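Local coordinates for protein arylalkylamine N-Acetyltransferase 2 (Aedes aegypti, PDB 4FD5) that probably transfers acyl groups from acyl-coenzyme A to the amine of arylalkylamines, making N-acetyldopamine from dopamine and long-chain N-acyl amides from serotonin, at residues Asp74-Ala79 against Ser140-Lys145; Glu190-Asp195 against His211-Ile216. All coordinates share one frame; numbering follows the deposited sequence.

Contact 1 closes along the chain before contact 2 opens, and their centres lie 26 Å apart; about 10 Å separates their nearest atoms, so they do not touch. Both reach the same mixed sheet, contact 1 through strand 75-85 alone, contact 2 through both its segments. In contact 1 that inner strand meets the loop that leads from strand 129-138 into helix 147-161. Contact 2 lies at the far margin of the sheet, where strand 213-220 pairs with edge strand 186-192. Contact 1 thus involves a loop that, as in other GNAT enzymes, probably receives the coenzyme A pyrophosphate, whereas contact 2 closes the C-terminal side of the acetyltransferase fold.

Contact 1. Residues Asp74-Ala79 against Ser140-Lys145; sequences DIAGVA and SRFRGK
Ala-76 and Phe-142 make the central touch: the methyl of Ala-76 sits over one face of the phenyl ring, a CH-pi contact with CB 3.6 Å from the ring centroid and only 18° off the ring normal. CB is set toward the CG side of the ring, at 3.4 Å from Phe-142 CG. A side chain as small as alanine's lets the ring settle this close to the strand. With CG anti to its own carbonyl carbon, Phe-142 sends its ring across to Ala-76. Leu-147 of helix 147-161 touches both residues.

Nearer the solvent, Arg-141 NH1 gives a weak hydrogen bond to Asp-74 OD2 at 3.5 Å, part of a salt bridge. The carboxylate meets the guanidinium at its edge, but only NH1 and OD2 meet, with the two planes turned 41° apart, a one-point contact. The stronger polar partner of Arg-141 is Asp-139, which takes NH2. A bend at chi3 (-74°) turns the guanidinium back toward its own neighbour, with Phe-142 CE1 4.0 Å above the centre of its plane.

Further out, a classic beta bulge sets the strand: Ala-76 and Gly-77 both face Ala-68. Residues 141-145 supply the first five positions of the R-x-x-G-x-G/A signature of the GNAT pyrophosphate loop, and Gly-144 has a positive phi at which a CB would press on the preceding carbonyl. The join is therefore mainly apolar, with a weak, long salt bridge at its solvent side, beside the backbone bond of Ala-76 with Asp-139.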
loop_
_atom_site.group_PDB
_atom_site.type_symbol
_atom_site.label_atom_id
_atom_site.label_comp_id
_atom_site.label_asym_id
_atom_site.label_seq_id
_atom_site.Cartn_x
_atom_site.Cartn_y
_atom_site.Cartn_z
ATOM N N ASP A 74 12.280 11.606 14.413
ATOM C CA ASP A 74 10.866 11.252 14.278
ATOM C C ASP A 74 10.536 10.743 12.873
ATOM O O ASP A 74 11.047 11.262 11.884
ATOM C CB ASP A 74 9.982 12.474 14.565
ATOM C CG ASP A 74 10.021 12.906 16.020
ATOM O OD1 ASP A 74 10.880 12.396 16.768
ATOM O OD2 ASP A 74 9.191 13.760 16.389
ATOM N N ILE A 75 9.681 9.732 12.793
ATOM C CA ILE A 75 9.180 9.255 11.508
ATOM C C ILE A 75 8.208 10.296 10.960
ATOM O O ILE A 75 7.122 10.492 11.503
ATOM C CB ILE A 75 8.466 7.873 11.647
ATOM C CG1 ILE A 75 9.431 6.805 12.191
ATOM C CG2 ILE A 75 7.859 7.418 10.310
ATOM C CD1 ILE A 75 10.642 6.573 11.331
ATOM N N ALA A 76 8.610 10.971 9.894
ATOM C CA ALA A 76 7.731 11.956 9.261
ATOM C C ALA A 76 6.806 11.258 8.281
ATOM O O ALA A 76 5.651 11.669 8.086
ATOM C CB ALA A 76 8.537 13.032 8.568
ATOM N N GLY A 77 7.310 10.202 7.647
ATOM C CA GLY A 77 6.430 9.462 6.747
ATOM C C GLY A 77 7.107 8.203 6.255
ATOM O O GLY A 77 8.309 8.058 6.436
ATOM N N VAL A 78 6.355 7.296 5.641
ATOM C CA VAL A 78 6.950 6.081 5.076
ATOM C C VAL A 78 6.306 5.662 3.751
ATOM O O VAL A 78 5.142 5.961 3.473
ATOM C CB VAL A 78 6.838 4.884 6.042
ATOM C CG1 VAL A 78 7.639 5.157 7.326
ATOM C CG2 VAL A 78 5.378 4.553 6.331
ATOM N N ALA A 79 7.088 4.932 2.961
ATOM C CA ALA A 79 6.581 4.143 1.853
ATOM C C ALA A 79 6.981 2.710 2.135
ATOM O O ALA A 79 8.166 2.379 2.083
ATOM C CB ALA A 79 7.202 4.597 0.548
ATOM N N SER A 140 0.587 13.905 9.997
ATOM C CA SER A 140 -0.064 15.203 9.781
ATOM C C SER A 140 0.846 16.389 10.106
ATOM O O SER A 140 0.722 17.452 9.485
ATOM C CB SER A 140 -1.372 15.311 10.576
ATOM O OG SER A 140 -1.118 15.258 11.975
ATOM N N ARG A 141 1.745 16.225 11.076
ATOM C CA ARG A 141 2.660 17.301 11.469
ATOM C C ARG A 141 3.577 17.704 10.313
ATOM O O ARG A 141 4.066 18.836 10.259
ATOM C CB ARG A 141 3.503 16.891 12.691
ATOM C CG ARG A 141 2.699 16.565 13.955
ATOM C CD ARG A 141 3.582 15.958 15.048
ATOM N NE ARG A 141 3.960 14.574 14.750
ATOM C CZ ARG A 141 5.026 13.955 15.252
ATOM N NH1 ARG A 141 5.844 14.593 16.080
ATOM N NH2 ARG A 141 5.279 12.688 14.925
ATOM N N PHE A 142 3.790 16.776 9.381
ATOM C CA PHE A 142 4.797 16.930 8.343
ATOM C C PHE A 142 4.214 17.107 6.945
ATOM O O PHE A 142 4.943 17.078 5.957
ATOM C CB PHE A 142 5.778 15.736 8.360
ATOM C CG PHE A 142 6.624 15.669 9.602
ATOM C CD1 PHE A 142 6.218 14.931 10.704
ATOM C CD2 PHE A 142 7.829 16.350 9.664
ATOM C CE1 PHE A 142 7.003 14.875 11.847
ATOM C CE2 PHE A 142 8.613 16.291 10.799
ATOM C CZ PHE A 142 8.194 15.559 11.888
ATOM N N ARG A 143 2.900 17.292 6.862
ATOM C CA ARG A 143 2.252 17.480 5.569
ATOM C C ARG A 143 2.514 18.870 5.016
ATOM O O ARG A 143 2.871 19.782 5.752
ATOM C CB ARG A 143 0.754 17.200 5.687
ATOM C CG ARG A 143 0.475 15.721 5.908
ATOM C CD ARG A 143 -0.954 15.442 6.332
ATOM N NE ARG A 143 -1.095 14.038 6.732
ATOM C CZ ARG A 143 -2.180 13.526 7.307
ATOM N NH1 ARG A 143 -3.239 14.291 7.550
ATOM N NH2 ARG A 143 -2.211 12.239 7.641
ATOM N N GLY A 144 2.351 19.015 3.711
ATOM C CA GLY A 144 2.638 20.283 3.051
ATOM C C GLY A 144 4.103 20.491 2.697
ATOM O O GLY A 144 4.481 21.551 2.222
ATOM N N LYS A 145 4.937 19.479 2.926
ATOM C CA LYS A 145 6.366 19.540 2.596
ATOM C C LYS A 145 6.719 18.706 1.355
ATOM O O LYS A 145 7.894 18.578 0.984
ATOM C CB LYS A 145 7.204 19.041 3.775
ATOM C CG LYS A 145 7.013 19.815 5.063
ATOM C CD LYS A 145 7.391 21.279 4.898
ATOM C CE LYS A 145 8.836 21.427 4.489
ATOM N NZ LYS A 145 9.327 22.820 4.709
#

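Contact 2. Residues Glu190-Asp195 against His211-Ile216; sequences EINYTD and HEKLKI
Two C-terminal strands of the acetyltransferase sheet pair here as an antiparallel ladder, their segments running at 176° and 4.6 Å apart. Ile-191 and Leu-214 form the hydrogen-bonded pair: Ile-191 N reaches Leu-214 O at 3.0 Å, and Leu-214 N returns to Ile-191 O at 2.9 Å. Glu-190 with Lys-215 and Asn-192 with Lys-213 are the flanking non-hydrogen-bonded pairs. Beyond the strand, Tyr-193 N adds a nearly straight bond to Glu-212 O, and a water joins that same oxygen to Thr-194 N.

The faces differ in character. Branched, apolar Ile-191 and Leu-214 meet through CG2 and CB at 3.9 Å on the side covered by helix 103-116. The other face carries the polar and charged Asn-192, Lys-213, Lys-215 and Glu-190, the last of them exposed. Lys-213, extended beyond CG, runs alongside the side chain of Asn-192 and ends in a long salt bridge with Glu-190 OE2, 3.7 Å from NZ. Asn-192 ND2 bonds Asp-195 OD2 at 3.1 Å across the 3-10 turn that follows the strand, alongside the backbone bond from Asp-195 N to Asn-192 O.

Tyr-193 lays its ring across the opposite strand, with Lys-213 CA over one face and CE1 against Leu-214 CB; its buried hydroxyl is bonded to Thr-172 O. Such pairing, with the last strand inserted between 166-171 and the edge strand 186-192, is characteristic of the C-terminal half of the GNAT fold.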
loop_
_atom_site.group_PDB
_atom_site.type_symbol
_atom_site.label_atom_id
_atom_site.label_comp_id
_atom_site.label_asym_id
_atom_site.label_seq_id
_atom_site.Cartn_x
_atom_site.Cartn_y
_atom_site.Cartn_z
ATOM N N GLU A 190 -9.640 -0.665 -12.462
ATOM C CA GLU A 190 -10.283 0.210 -11.481
ATOM C C GLU A 190 -11.696 -0.238 -11.161
ATOM O O GLU A 190 -12.357 -0.863 -11.983
ATOM C CB GLU A 190 -10.271 1.666 -11.935
ATOM C CG GLU A 190 -11.120 1.977 -13.144
ATOM C CD GLU A 190 -10.977 3.425 -13.578
ATOM O OE1 GLU A 190 -10.133 4.144 -12.997
ATOM O OE2 GLU A 190 -11.698 3.844 -14.502
ATOM N N ILE A 191 -12.148 0.089 -9.952
ATOM C CA ILE A 191 -13.527 -0.213 -9.562
ATOM C C ILE A 191 -14.079 0.851 -8.612
ATOM O O ILE A 191 -13.376 1.328 -7.711
ATOM C CB ILE A 191 -13.652 -1.629 -8.953
ATOM C CG1 ILE A 191 -15.129 -1.984 -8.701
ATOM C CG2 ILE A 191 -12.835 -1.747 -7.671
ATOM C CD1 ILE A 191 -15.321 -3.411 -8.218
ATOM N N ASN A 192 -15.329 1.252 -8.843
ATOM C CA ASN A 192 -15.997 2.225 -7.988
ATOM C C ASN A 192 -16.570 1.517 -6.782
ATOM O O ASN A 192 -17.243 0.498 -6.933
ATOM C CB ASN A 192 -17.156 2.898 -8.731
ATOM C CG ASN A 192 -16.693 3.791 -9.863
ATOM O OD1 ASN A 192 -15.797 4.612 -9.693
ATOM N ND2 ASN A 192 -17.316 3.639 -11.027
ATOM N N TYR A 193 -16.301 2.051 -5.597
ATOM C CA TYR A 193 -16.792 1.457 -4.358
ATOM C C TYR A 193 -18.321 1.410 -4.344
ATOM O O TYR A 193 -18.917 0.504 -3.777
ATOM C CB TYR A 193 -16.258 2.222 -3.150
ATOM C CG TYR A 193 -14.755 2.147 -3.027
ATOM C CD1 TYR A 193 -14.107 0.926 -3.111
ATOM C CD2 TYR A 193 -13.996 3.288 -2.853
ATOM C CE1 TYR A 193 -12.730 0.846 -3.007
ATOM C CE2 TYR A 193 -12.628 3.218 -2.746
ATOM C CZ TYR A 193 -12.009 1.987 -2.827
ATOM O OH TYR A 193 -10.637 1.898 -2.731
ATOM N N THR A 194 -18.956 2.376 -4.992
ATOM C CA THR A 194 -20.416 2.381 -4.989
ATOM C C THR A 194 -21.000 1.279 -5.862
ATOM O O THR A 194 -22.195 0.994 -5.782
ATOM C CB THR A 194 -21.001 3.739 -5.414
ATOM O OG1 THR A 194 -20.405 4.156 -6.646
ATOM C CG2 THR A 194 -20.744 4.790 -4.349
ATOM N N ASP A 195 -20.165 0.654 -6.691
ATOM C CA ASP A 195 -20.630 -0.394 -7.601
ATOM C C ASP A 195 -20.280 -1.792 -7.099
ATOM O O ASP A 195 -20.604 -2.783 -7.745
ATOM C CB ASP A 195 -20.024 -0.215 -9.000
ATOM C CG ASP A 195 -20.401 1.104 -9.649
ATOM O OD1 ASP A 195 -21.491 1.647 -9.365
ATOM O OD2 ASP A 195 -19.591 1.599 -10.456
ATOM N N HIS A 211 -12.686 9.583 -1.377
ATOM C CA HIS A 211 -12.303 8.306 -1.961
ATOM C C HIS A 211 -13.449 7.764 -2.778
ATOM O O HIS A 211 -14.603 7.836 -2.360
ATOM C CB HIS A 211 -11.851 7.359 -0.860
ATOM C CG HIS A 211 -10.830 7.973 0.035
ATOM N ND1 HIS A 211 -9.591 8.367 -0.420
ATOM C CD2 HIS A 211 -10.878 8.311 1.345
ATOM C CE1 HIS A 211 -8.911 8.908 0.577
ATOM N NE2 HIS A 211 -9.668 8.879 1.659
ATOM N N GLU A 212 -13.135 7.277 -3.973
ATOM C CA GLU A 212 -14.163 6.886 -4.922
ATOM C C GLU A 212 -13.911 5.517 -5.545
ATOM O O GLU A 212 -14.842 4.734 -5.754
ATOM C CB GLU A 212 -14.250 7.942 -6.018
ATOM C CG GLU A 212 -15.609 8.073 -6.648
ATOM C CD GLU A 212 -15.755 9.388 -7.388
ATOM O OE1 GLU A 212 -16.614 10.201 -6.988
ATOM O OE2 GLU A 212 -15.005 9.603 -8.363
ATOM N N LYS A 213 -12.647 5.228 -5.838
ATOM C CA LYS A 213 -12.270 4.037 -6.595
ATOM C C LYS A 213 -11.054 3.347 -6.017
ATOM O O LYS A 213 -10.214 3.981 -5.387
ATOM C CB LYS A 213 -11.909 4.416 -8.037
ATOM C CG LYS A 213 -13.032 4.974 -8.871
ATOM C CD LYS A 213 -12.502 5.556 -10.178
ATOM C CE LYS A 213 -13.631 6.106 -11.045
ATOM N NZ LYS A 213 -13.136 6.504 -12.383
ATOM N N LEU A 214 -10.975 2.044 -6.248
ATOM C CA LEU A 214 -9.727 1.305 -6.083
ATOM C C LEU A 214 -9.082 1.269 -7.463
ATOM O O LEU A 214 -9.727 0.859 -8.431
ATOM C CB LEU A 214 -10.001 -0.121 -5.625
ATOM C CG LEU A 214 -8.875 -1.138 -5.825
ATOM C CD1 LEU A 214 -7.632 -0.759 -5.038
ATOM C CD2 LEU A 214 -9.353 -2.509 -5.403
ATOM N N LYS A 215 -7.829 1.711 -7.572
ATOM C CA LYS A 215 -7.140 1.671 -8.861
ATOM C C LYS A 215 -5.867 0.862 -8.715
ATOM O O LYS A 215 -5.059 1.151 -7.838
ATOM C CB LYS A 215 -6.784 3.076 -9.346
ATOM C CG LYS A 215 -7.972 4.007 -9.539
ATOM C CD LYS A 215 -7.535 5.337 -10.162
ATOM C CE LYS A 215 -8.733 6.259 -10.364
ATOM N NZ LYS A 215 -8.345 7.491 -11.099
ATOM N N ILE A 216 -5.705 -0.164 -9.548
ATOM C CA ILE A 216 -4.417 -0.837 -9.676
ATOM C C ILE A 216 -3.620 -0.127 -10.768
ATOM O O ILE A 216 -4.062 -0.058 -11.940
ATOM C CB ILE A 216 -4.547 -2.329 -9.983
ATOM C CG1 ILE A 216 -5.276 -3.036 -8.839
ATOM C CG2 ILE A 216 -3.169 -2.946 -10.221
ATOM C CD1 ILE A 216 -5.483 -4.518 -9.089
HETATM O O HOH W 1 -17.468 5.042 -5.314
#